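Local coordinates for phospholipase C-beta (PLC-beta) (Sepia officinalis, PDB 3QR0), which is a multidomain, calcium-binding member of the phospholipase C family, built from PH, EF-hand, TIM-barrel and C2 domains, at residues P379-G384 / T389-K394; V454-P459 / V518-P523; K498-T503 / Y572-R577. All coordinates share one frame; numbering follows the deposited sequence.

Contact 1 (P379-G384 / T389-K394); sequences PIITHG and TEVLFK
Ile381 and Val391 form the hydrogen-bonded antiparallel pair of a short two-stranded hairpin, and Ile380 with Leu392 form the adjacent non-hydrogen-bonded pair. Ile381 N reaches Val391 O at 2.8 Å, and Val391 N returns to Ile381 O at 3.1 Å. At the next hydrogen-bonded position, two residues along, Phe393 N binds Pro379 O at 3.1 Å. That same carbonyl accepts a hydrogen bond from a water, which in turn accepts one from Lys394 N, so a direct bond and a water-mediated one tie Pro379 O to the start of helix 393-403. At the other end, with OG1 anti to the backbone N (chi1 -167°), the Thr382 hydroxyl reaches Thr389 O at 2.8 Å from above the carbonyl plane, and Ser351 OG also bonds to this oxygen. Beside this bond Thr382 CB rests against the Glu390 CG methylene, 3.8 Å away. Ile381 and Val391 share one face of the sheet, with Ile381 CB 3.9 Å from Val391 CG2. Farther out, Ile381 CD1 comes obliquely to the Phe393 ring at CD1, 3.9 Å away, and Leu369 and Leu428 pack on the phenylalanine as well. Strand 380-381 pairs on its other side with strand 366-372, which supplies the calcium ligands Glu368 and Asp370, and Thr382 bonds to Asp370 through the backbone: a beta hairpin added to the TIM-barrel domain beside its metal site.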
loop_
_atom_site.group_PDB
_atom_site.type_symbol
_atom_site.label_atom_id
_atom_site.label_comp_id
_atom_site.label_asym_id
_atom_site.label_seq_id
_atom_site.Cartn_x
_atom_site.Cartn_y
_atom_site.Cartn_z
ATOM N N PRO A 379 -6.499 23.326 -23.182
ATOM C CA PRO A 379 -6.227 23.414 -21.748
ATOM C C PRO A 379 -5.062 22.547 -21.296
ATOM O O PRO A 379 -4.823 21.475 -21.857
ATOM C CB PRO A 379 -7.537 22.928 -21.106
ATOM C CG PRO A 379 -8.184 22.106 -22.143
ATOM C CD PRO A 379 -7.830 22.751 -23.441
ATOM N N ILE A 380 -4.358 23.027 -20.277
ATOM C CA ILE A 380 -3.207 22.328 -19.732
ATOM C C ILE A 380 -3.382 22.128 -18.242
ATOM O O ILE A 380 -4.246 22.745 -17.619
ATOM C CB ILE A 380 -1.897 23.107 -19.976
ATOM C CG1 ILE A 380 -1.930 24.463 -19.257
ATOM C CG2 ILE A 380 -1.653 23.277 -21.473
ATOM C CD1 ILE A 380 -0.673 25.270 -19.414
ATOM N N ILE A 381 -2.557 21.251 -17.689
ATOM C CA ILE A 381 -2.478 21.035 -16.247
ATOM C C ILE A 381 -1.084 21.406 -15.768
ATOM O O ILE A 381 -0.083 20.971 -16.342
ATOM C CB ILE A 381 -2.794 19.579 -15.877
ATOM C CG1 ILE A 381 -4.280 19.297 -16.111
ATOM C CG2 ILE A 381 -2.414 19.286 -14.415
ATOM C CD1 ILE A 381 -4.682 17.839 -15.889
ATOM N N THR A 382 -1.026 22.222 -14.719
ATOM C CA THR A 382 0.238 22.662 -14.143
ATOM C C THR A 382 -0.023 23.368 -12.815
ATOM O O THR A 382 -1.178 23.626 -12.462
ATOM C CB THR A 382 1.004 23.624 -15.100
ATOM O OG1 THR A 382 2.351 23.792 -14.640
ATOM C CG2 THR A 382 0.321 24.992 -15.191
ATOM N N HIS A 383 1.046 23.670 -12.082
ATOM C CA HIS A 383 0.936 24.490 -10.879
ATOM C C HIS A 383 1.139 25.944 -11.292
ATOM O O HIS A 383 2.247 26.353 -11.646
ATOM C CB HIS A 383 1.961 24.062 -9.818
ATOM C CG HIS A 383 1.661 24.572 -8.439
ATOM N ND1 HIS A 383 2.544 24.440 -7.389
ATOM C CD2 HIS A 383 0.575 25.211 -7.937
ATOM C CE1 HIS A 383 2.018 24.975 -6.301
ATOM N NE2 HIS A 383 0.823 25.451 -6.605
ATOM N N GLY A 384 0.057 26.716 -11.267
ATOM C CA GLY A 384 0.076 28.090 -11.751
ATOM C C GLY A 384 1.056 29.008 -11.041
ATOM O O GLY A 384 1.277 28.882 -9.837
ATOM N N THR A 389 6.657 22.308 -15.140
ATOM C CA THR A 389 6.293 22.026 -16.524
ATOM C C THR A 389 4.776 21.808 -16.608
ATOM O O THR A 389 4.093 21.763 -15.584
ATOM C CB THR A 389 7.052 20.799 -17.076
ATOM O OG1 THR A 389 6.721 19.646 -16.302
ATOM C CG2 THR A 389 8.576 21.028 -17.023
ATOM N N GLU A 390 4.268 21.690 -17.830
ATOM C CA GLU A 390 2.835 21.560 -18.096
ATOM C C GLU A 390 2.576 20.281 -18.874
ATOM O O GLU A 390 3.452 19.819 -19.609
ATOM C CB GLU A 390 2.355 22.729 -18.959
ATOM C CG GLU A 390 2.772 24.096 -18.461
ATOM C CD GLU A 390 2.467 25.203 -19.456
ATOM O OE1 GLU A 390 2.274 24.909 -20.657
ATOM O OE2 GLU A 390 2.416 26.376 -19.028
ATOM N N VAL A 391 1.371 19.731 -18.731
ATOM C CA VAL A 391 0.913 18.617 -19.568
ATOM C C VAL A 391 -0.469 18.951 -20.137
ATOM O O VAL A 391 -1.164 19.825 -19.613
ATOM C CB VAL A 391 0.871 17.268 -18.785
ATOM C CG1 VAL A 391 2.283 16.858 -18.332
ATOM C CG2 VAL A 391 -0.067 17.353 -17.599
ATOM N N LEU A 392 -0.861 18.267 -21.210
ATOM C CA LEU A 392 -2.174 18.497 -21.829
ATOM C C LEU A 392 -3.261 17.885 -20.962
ATOM O O LEU A 392 -3.131 16.749 -20.508
ATOM C CB LEU A 392 -2.259 17.896 -23.237
ATOM C CG LEU A 392 -1.657 18.667 -24.415
ATOM C CD1 LEU A 392 -1.837 17.853 -25.696
ATOM C CD2 LEU A 392 -2.290 20.050 -24.568
ATOM N N PHE A 393 -4.332 18.636 -20.732
ATOM C CA PHE A 393 -5.481 18.120 -19.996
ATOM C C PHE A 393 -6.050 16.865 -20.670
ATOM O O PHE A 393 -6.378 15.885 -19.995
ATOM C CB PHE A 393 -6.568 19.189 -19.878
ATOM C CG PHE A 393 -7.827 18.694 -19.223
ATOM C CD1 PHE A 393 -7.979 18.763 -17.850
ATOM C CD2 PHE A 393 -8.851 18.141 -19.983
ATOM C CE1 PHE A 393 -9.136 18.285 -17.237
ATOM C CE2 PHE A 393 -10.010 17.669 -19.380
ATOM C CZ PHE A 393 -10.152 17.743 -18.006
ATOM N N LYS A 394 -6.161 16.906 -21.996
ATOM C CA LYS A 394 -6.679 15.776 -22.778
ATOM C C LYS A 394 -5.894 14.486 -22.511
ATOM O O LYS A 394 -6.491 13.430 -22.290
ATOM C CB LYS A 394 -6.656 16.116 -24.277
ATOM C CG LYS A 394 -7.233 15.059 -25.204
ATOM C CD LYS A 394 -7.233 15.586 -26.640
ATOM C CE LYS A 394 -7.676 14.547 -27.652
ATOM N NZ LYS A 394 -7.928 15.175 -28.981
HETATM O O HOH W 1 -6.088 19.447 -23.440
#

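Contact 2 (V454-P459 / V518-P523); sequences VPLPTP and VNYIQP
Where the X and Y halves of the TIM-barrel domain meet, Pro457 of the X half sets its CG and CD over one face of the Tyr520 ring from the Y half, in a CH-pi contact between two loops that each lead into a barrel strand. Pro457 CG sits above the middle of the ring, 3.6 Å from its centroid and only 14° off the normal. Its neighbour CD leans toward one side of the same face, 3.5 Å from Tyr520 CD1. The aromatic side chain is brought there by a chi1 of -65°, which turns CG away from its own carbonyl carbon. Leu456 adds the second apolar touch nearer the backbone: CD2 lies 4.0 Å from Tyr520 CB and 3.5 Å from Tyr520 O, and the two side chains run past one another in opposite directions. No hydrogen bond joins the two segments, so the contact between them is van der Waals and CH-pi packing, all three touching residues being buried. The polar end of Tyr520 is satisfied elsewhere, its hydroxyl bonding to His448 O and Ile445 N, a pair of bonds that ties the far end of the ring. At the near end the amide is held too, Tyr520 N giving a 2.8 Å bond to Asn519 OD1, while Asn519 ND2 goes to Leu441 O. The loop following helix 422-436 thus meets the 518-523 segment at several points, Pro444 also touching the tyrosine ring. Pro457 bonds through its backbone to Leu329, and Leu467 of strand 466-469 packs on both Tyr520 and Ile521, whose neighbours Gln522 and Pro523 form the strand alongside 540-545.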
loop_
_atom_site.group_PDB
_atom_site.type_symbol
_atom_site.label_atom_id
_atom_site.label_comp_id
_atom_site.label_asym_id
_atom_site.label_seq_id
_atom_site.Cartn_x
_atom_site.Cartn_y
_atom_site.Cartn_z
ATOM N N VAL A 454 -31.519 14.232 1.629
ATOM C CA VAL A 454 -31.294 13.012 0.869
ATOM C C VAL A 454 -29.823 12.604 0.975
ATOM O O VAL A 454 -28.939 13.347 0.536
ATOM C CB VAL A 454 -31.674 13.195 -0.607
ATOM C CG1 VAL A 454 -31.340 11.948 -1.404
ATOM C CG2 VAL A 454 -33.166 13.531 -0.731
ATOM N N PRO A 455 -29.551 11.419 1.546
ATOM C CA PRO A 455 -28.149 11.034 1.723
ATOM C C PRO A 455 -27.421 10.755 0.410
ATOM O O PRO A 455 -28.049 10.430 -0.604
ATOM C CB PRO A 455 -28.227 9.775 2.590
ATOM C CG PRO A 455 -29.595 9.249 2.408
ATOM C CD PRO A 455 -30.480 10.412 2.092
ATOM N N LEU A 456 -26.099 10.894 0.437
ATOM C CA LEU A 456 -25.276 10.582 -0.722
ATOM C C LEU A 456 -25.442 9.109 -1.074
ATOM O O LEU A 456 -25.704 8.297 -0.185
ATOM C CB LEU A 456 -23.803 10.868 -0.429
ATOM C CG LEU A 456 -23.429 12.320 -0.161
ATOM C CD1 LEU A 456 -22.086 12.415 0.575
ATOM C CD2 LEU A 456 -23.402 13.106 -1.457
ATOM N N PRO A 457 -25.291 8.755 -2.366
ATOM C CA PRO A 457 -25.259 7.344 -2.756
ATOM C C PRO A 457 -24.107 6.593 -2.092
ATOM O O PRO A 457 -23.237 7.213 -1.481
ATOM C CB PRO A 457 -25.045 7.395 -4.276
ATOM C CG PRO A 457 -25.458 8.753 -4.691
ATOM C CD PRO A 457 -25.157 9.650 -3.531
ATOM N N THR A 458 -24.111 5.271 -2.220
ATOM C CA THR A 458 -23.074 4.424 -1.618
ATOM C C THR A 458 -21.974 4.146 -2.633
ATOM O O THR A 458 -22.205 4.257 -3.837
ATOM C CB THR A 458 -23.650 3.075 -1.151
ATOM O OG1 THR A 458 -23.896 2.236 -2.289
ATOM C CG2 THR A 458 -24.962 3.277 -0.371
ATOM N N PRO A 459 -20.772 3.776 -2.163
ATOM C CA PRO A 459 -19.752 3.398 -3.137
ATOM C C PRO A 459 -20.226 2.273 -4.068
ATOM O O PRO A 459 -19.899 2.273 -5.259
ATOM C CB PRO A 459 -18.577 2.936 -2.262
ATOM C CG PRO A 459 -18.766 3.642 -0.960
ATOM C CD PRO A 459 -20.257 3.756 -0.780
ATOM N N VAL A 518 -21.299 18.312 -12.489
ATOM C CA VAL A 518 -21.211 18.243 -11.029
ATOM C C VAL A 518 -22.560 17.865 -10.436
ATOM O O VAL A 518 -23.598 18.367 -10.867
ATOM C CB VAL A 518 -20.737 19.587 -10.430
ATOM C CG1 VAL A 518 -20.584 19.480 -8.918
ATOM C CG2 VAL A 518 -19.419 20.021 -11.073
ATOM N N ASN A 519 -22.545 16.968 -9.455
ATOM C CA ASN A 519 -23.779 16.563 -8.777
ATOM C C ASN A 519 -23.565 16.278 -7.292
ATOM O O ASN A 519 -23.891 17.120 -6.462
ATOM C CB ASN A 519 -24.458 15.381 -9.495
ATOM C CG ASN A 519 -23.466 14.384 -10.070
ATOM O OD1 ASN A 519 -22.746 13.722 -9.332
ATOM N ND2 ASN A 519 -23.433 14.270 -11.395
ATOM N N TYR A 520 -23.011 15.114 -6.957
ATOM C CA TYR A 520 -22.921 14.696 -5.555
ATOM C C TYR A 520 -21.739 15.298 -4.808
ATOM O O TYR A 520 -21.731 15.313 -3.575
ATOM C CB TYR A 520 -22.875 13.168 -5.449
ATOM C CG TYR A 520 -24.161 12.539 -5.918
ATOM C CD1 TYR A 520 -25.334 12.701 -5.191
ATOM C CD2 TYR A 520 -24.210 11.809 -7.102
ATOM C CE1 TYR A 520 -26.521 12.147 -5.621
ATOM C CE2 TYR A 520 -25.388 11.246 -7.540
ATOM C CZ TYR A 520 -26.545 11.420 -6.799
ATOM O OH TYR A 520 -27.721 10.861 -7.233
ATOM N N ILE A 521 -20.741 15.784 -5.542
ATOM C CA ILE A 521 -19.540 16.323 -4.920
ATOM C C ILE A 521 -19.419 17.787 -5.285
ATOM O O ILE A 521 -18.531 18.179 -6.044
ATOM C CB ILE A 521 -18.256 15.560 -5.344
ATOM C CG1 ILE A 521 -18.494 14.047 -5.397
ATOM C CG2 ILE A 521 -17.119 15.888 -4.380
ATOM C CD1 ILE A 521 -18.863 13.416 -4.071
ATOM N N GLN A 522 -20.323 18.597 -4.745
ATOM C CA GLN A 522 -20.366 20.011 -5.069
ATOM C C GLN A 522 -19.569 20.818 -4.051
ATOM O O GLN A 522 -19.971 20.917 -2.899
ATOM C CB GLN A 522 -21.809 20.517 -5.117
ATOM C CG GLN A 522 -21.914 21.938 -5.613
ATOM C CD GLN A 522 -23.318 22.492 -5.536
ATOM O OE1 GLN A 522 -24.299 21.743 -5.478
ATOM N NE2 GLN A 522 -23.422 23.820 -5.539
ATOM N N PRO A 523 -18.440 21.410 -4.478
ATOM C CA PRO A 523 -17.645 22.208 -3.552
ATOM C C PRO A 523 -18.275 23.570 -3.313
ATOM O O PRO A 523 -18.579 24.281 -4.267
ATOM C CB PRO A 523 -16.302 22.352 -4.275
ATOM C CG PRO A 523 -16.636 22.257 -5.721
ATOM C CD PRO A 523 -17.922 21.483 -5.853
#

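Contact 3 (K498-T503 / Y572-R577); sequences KKDAGT and YPKGTR
Tyr572 carries CG between the backbone N and the carbonyl carbon, at a chi1 of 62°, which turns the ring out to Ala501, where the hydroxyl lies against the methyl group. The contact sets the C-terminal end of helix 488-501, between strands 466-469 and 522-523 in the chain, against the loop that follows strand 569-572 of the TIM barrel. Its one hydrogen bond across the segments runs from Gly575 N to Asp500 O, 2.7 Å long and in the carbonyl plane. The same oxygen also receives a CA-H...O contact from Lys574 CA at 3.6 Å, so a carbonyl in the last helical turn is met by two successive residues. Gly575 stands second in a type I turn, Lys574 to Arg577, closed by Arg577 N on Lys574 O at 3.2 Å. Beside it the side chains of Asp500 and Lys574 meet at their CB atoms, 3.9 Å apart. Their charged ends do not touch: the Asp500 carboxylate goes instead to Lys496 NZ and Thr547 OG1. Glu546 also holds the loop, accepting a hydrogen bond from Lys574 N and pairing with the guanidinium of Arg577. After the helix Gly502 turns the chain with positive phi, and Thr503 OG1 bonds to Glu417, a calcium ligand. The Tyr572 ring lies near the metal as well, and its OH binds a glycerol molecule while standing 3.5 Å from Ala501 CB.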
loop_
_atom_site.group_PDB
_atom_site.type_symbol
_atom_site.label_atom_id
_atom_site.label_comp_id
_atom_site.label_asym_id
_atom_site.label_seq_id
_atom_site.Cartn_x
_atom_site.Cartn_y
_atom_site.Cartn_z
ATOM N N LYS A 498 -6.644 31.658 3.253
ATOM C CA LYS A 498 -6.637 31.926 1.810
ATOM C C LYS A 498 -5.222 31.971 1.225
ATOM O O LYS A 498 -4.983 31.430 0.147
ATOM C CB LYS A 498 -7.398 33.216 1.496
ATOM C CG LYS A 498 -8.898 33.051 1.660
ATOM C CD LYS A 498 -9.668 34.333 1.401
ATOM C CE LYS A 498 -11.155 34.109 1.668
ATOM N NZ LYS A 498 -11.915 35.386 1.750
ATOM N N LYS A 499 -4.293 32.597 1.945
ATOM C CA LYS A 499 -2.890 32.638 1.525
ATOM C C LYS A 499 -2.283 31.243 1.451
ATOM O O LYS A 499 -1.623 30.901 0.470
ATOM C CB LYS A 499 -2.057 33.505 2.472
ATOM C CG LYS A 499 -2.316 34.988 2.331
ATOM C CD LYS A 499 -1.383 35.804 3.221
ATOM C CE LYS A 499 -1.703 37.285 3.143
ATOM N NZ LYS A 499 -0.503 38.107 3.444
ATOM N N ASP A 500 -2.515 30.443 2.490
ATOM C CA ASP A 500 -1.995 29.077 2.541
ATOM C C ASP A 500 -2.588 28.184 1.442
ATOM O O ASP A 500 -1.964 27.203 1.039
ATOM C CB ASP A 500 -2.251 28.453 3.921
ATOM C CG ASP A 500 -1.373 29.053 5.019
ATOM O OD1 ASP A 500 -0.534 29.933 4.723
ATOM O OD2 ASP A 500 -1.521 28.641 6.190
ATOM N N ALA A 501 -3.781 28.533 0.961
ATOM C CA ALA A 501 -4.461 27.776 -0.100
ATOM C C ALA A 501 -3.802 27.928 -1.471
ATOM O O ALA A 501 -4.019 27.098 -2.358
ATOM C CB ALA A 501 -5.931 28.187 -0.185
ATOM N N GLY A 502 -3.014 28.985 -1.651
ATOM C CA GLY A 502 -2.259 29.178 -2.883
ATOM C C GLY A 502 -3.191 29.415 -4.051
ATOM O O GLY A 502 -4.163 30.166 -3.927
ATOM N N THR A 503 -2.925 28.749 -5.174
ATOM C CA THR A 503 -3.753 28.918 -6.374
ATOM C C THR A 503 -5.205 28.457 -6.173
ATOM O O THR A 503 -6.097 28.908 -6.882
ATOM C CB THR A 503 -3.163 28.183 -7.602
ATOM O OG1 THR A 503 -3.134 26.773 -7.358
ATOM C CG2 THR A 503 -1.748 28.691 -7.916
ATOM N N TYR A 572 -6.237 19.389 2.100
ATOM C CA TYR A 572 -5.019 19.384 1.288
ATOM C C TYR A 572 -3.914 20.238 1.912
ATOM O O TYR A 572 -4.201 21.170 2.672
ATOM C CB TYR A 572 -5.320 19.808 -0.158
ATOM C CG TYR A 572 -5.868 21.198 -0.303
ATOM C CD1 TYR A 572 -5.020 22.273 -0.534
ATOM C CD2 TYR A 572 -7.240 21.445 -0.221
ATOM C CE1 TYR A 572 -5.508 23.556 -0.668
ATOM C CE2 TYR A 572 -7.744 22.735 -0.360
ATOM C CZ TYR A 572 -6.870 23.786 -0.582
ATOM O OH TYR A 572 -7.335 25.077 -0.725
ATOM N N PRO A 573 -2.642 19.909 1.610
ATOM C CA PRO A 573 -1.537 20.593 2.281
ATOM C C PRO A 573 -1.418 22.076 1.932
ATOM O O PRO A 573 -1.719 22.485 0.814
ATOM C CB PRO A 573 -0.289 19.818 1.817
ATOM C CG PRO A 573 -0.712 19.043 0.628
ATOM C CD PRO A 573 -2.178 18.784 0.782
ATOM N N LYS A 574 -0.993 22.866 2.911
ATOM C CA LYS A 574 -0.754 24.297 2.723
ATOM C C LYS A 574 0.382 24.578 1.735
ATOM O O LYS A 574 1.275 23.750 1.534
ATOM C CB LYS A 574 -0.444 24.967 4.070
ATOM C CG LYS A 574 0.802 24.434 4.777
ATOM C CD LYS A 574 0.959 25.013 6.186
ATOM C CE LYS A 574 1.979 24.215 6.987
ATOM N NZ LYS A 574 2.203 24.774 8.350
ATOM N N GLY A 575 0.350 25.768 1.148
ATOM C CA GLY A 575 1.312 26.173 0.132
ATOM C C GLY A 575 2.766 26.269 0.573
ATOM O O GLY A 575 3.668 26.215 -0.273
ATOM N N THR A 576 3.008 26.414 1.876
ATOM C CA THR A 576 4.377 26.512 2.396
ATOM C C THR A 576 5.149 25.193 2.329
ATOM O O THR A 576 6.379 25.194 2.436
ATOM C CB THR A 576 4.417 27.024 3.861
ATOM O OG1 THR A 576 3.518 26.251 4.667
ATOM C CG2 THR A 576 4.030 28.489 3.932
ATOM N N ARG A 577 4.445 24.072 2.161
ATOM C CA ARG A 577 5.100 22.771 1.983
ATOM C C ARG A 577 5.579 22.621 0.542
ATOM O O ARG A 577 5.160 21.715 -0.178
ATOM C CB ARG A 577 4.145 21.630 2.341
ATOM C CG ARG A 577 3.703 21.607 3.791
ATOM C CD ARG A 577 2.683 20.500 4.019
ATOM N NE ARG A 577 2.213 20.447 5.401
ATOM C CZ ARG A 577 2.854 19.854 6.407
ATOM N NH1 ARG A 577 4.023 19.243 6.222
ATOM N NH2 ARG A 577 2.318 19.877 7.620
#

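How the contacts relate
From the N terminus, contact 1 comes first and closes a local loop: four residues separate its two segments, and the hairpin is complete before the other contacts begin. Contact 2 opens at 454-459, contact 3 opens at 498-503, contact 2 then closes at 518-523 and contact 3 at 572-577, so these two long-range closures cross. Contact 2 ties the X half of the barrel to the Y half; contact 3 ties helix 488-501 to the Y half. Contacts 1 and 3 meet beside the calcium region, Gly384 O lying 3.6 Å from Thr503 CG2, whereas contact 2 stands apart, its nearest atoms about 9 Å from those of contact 3.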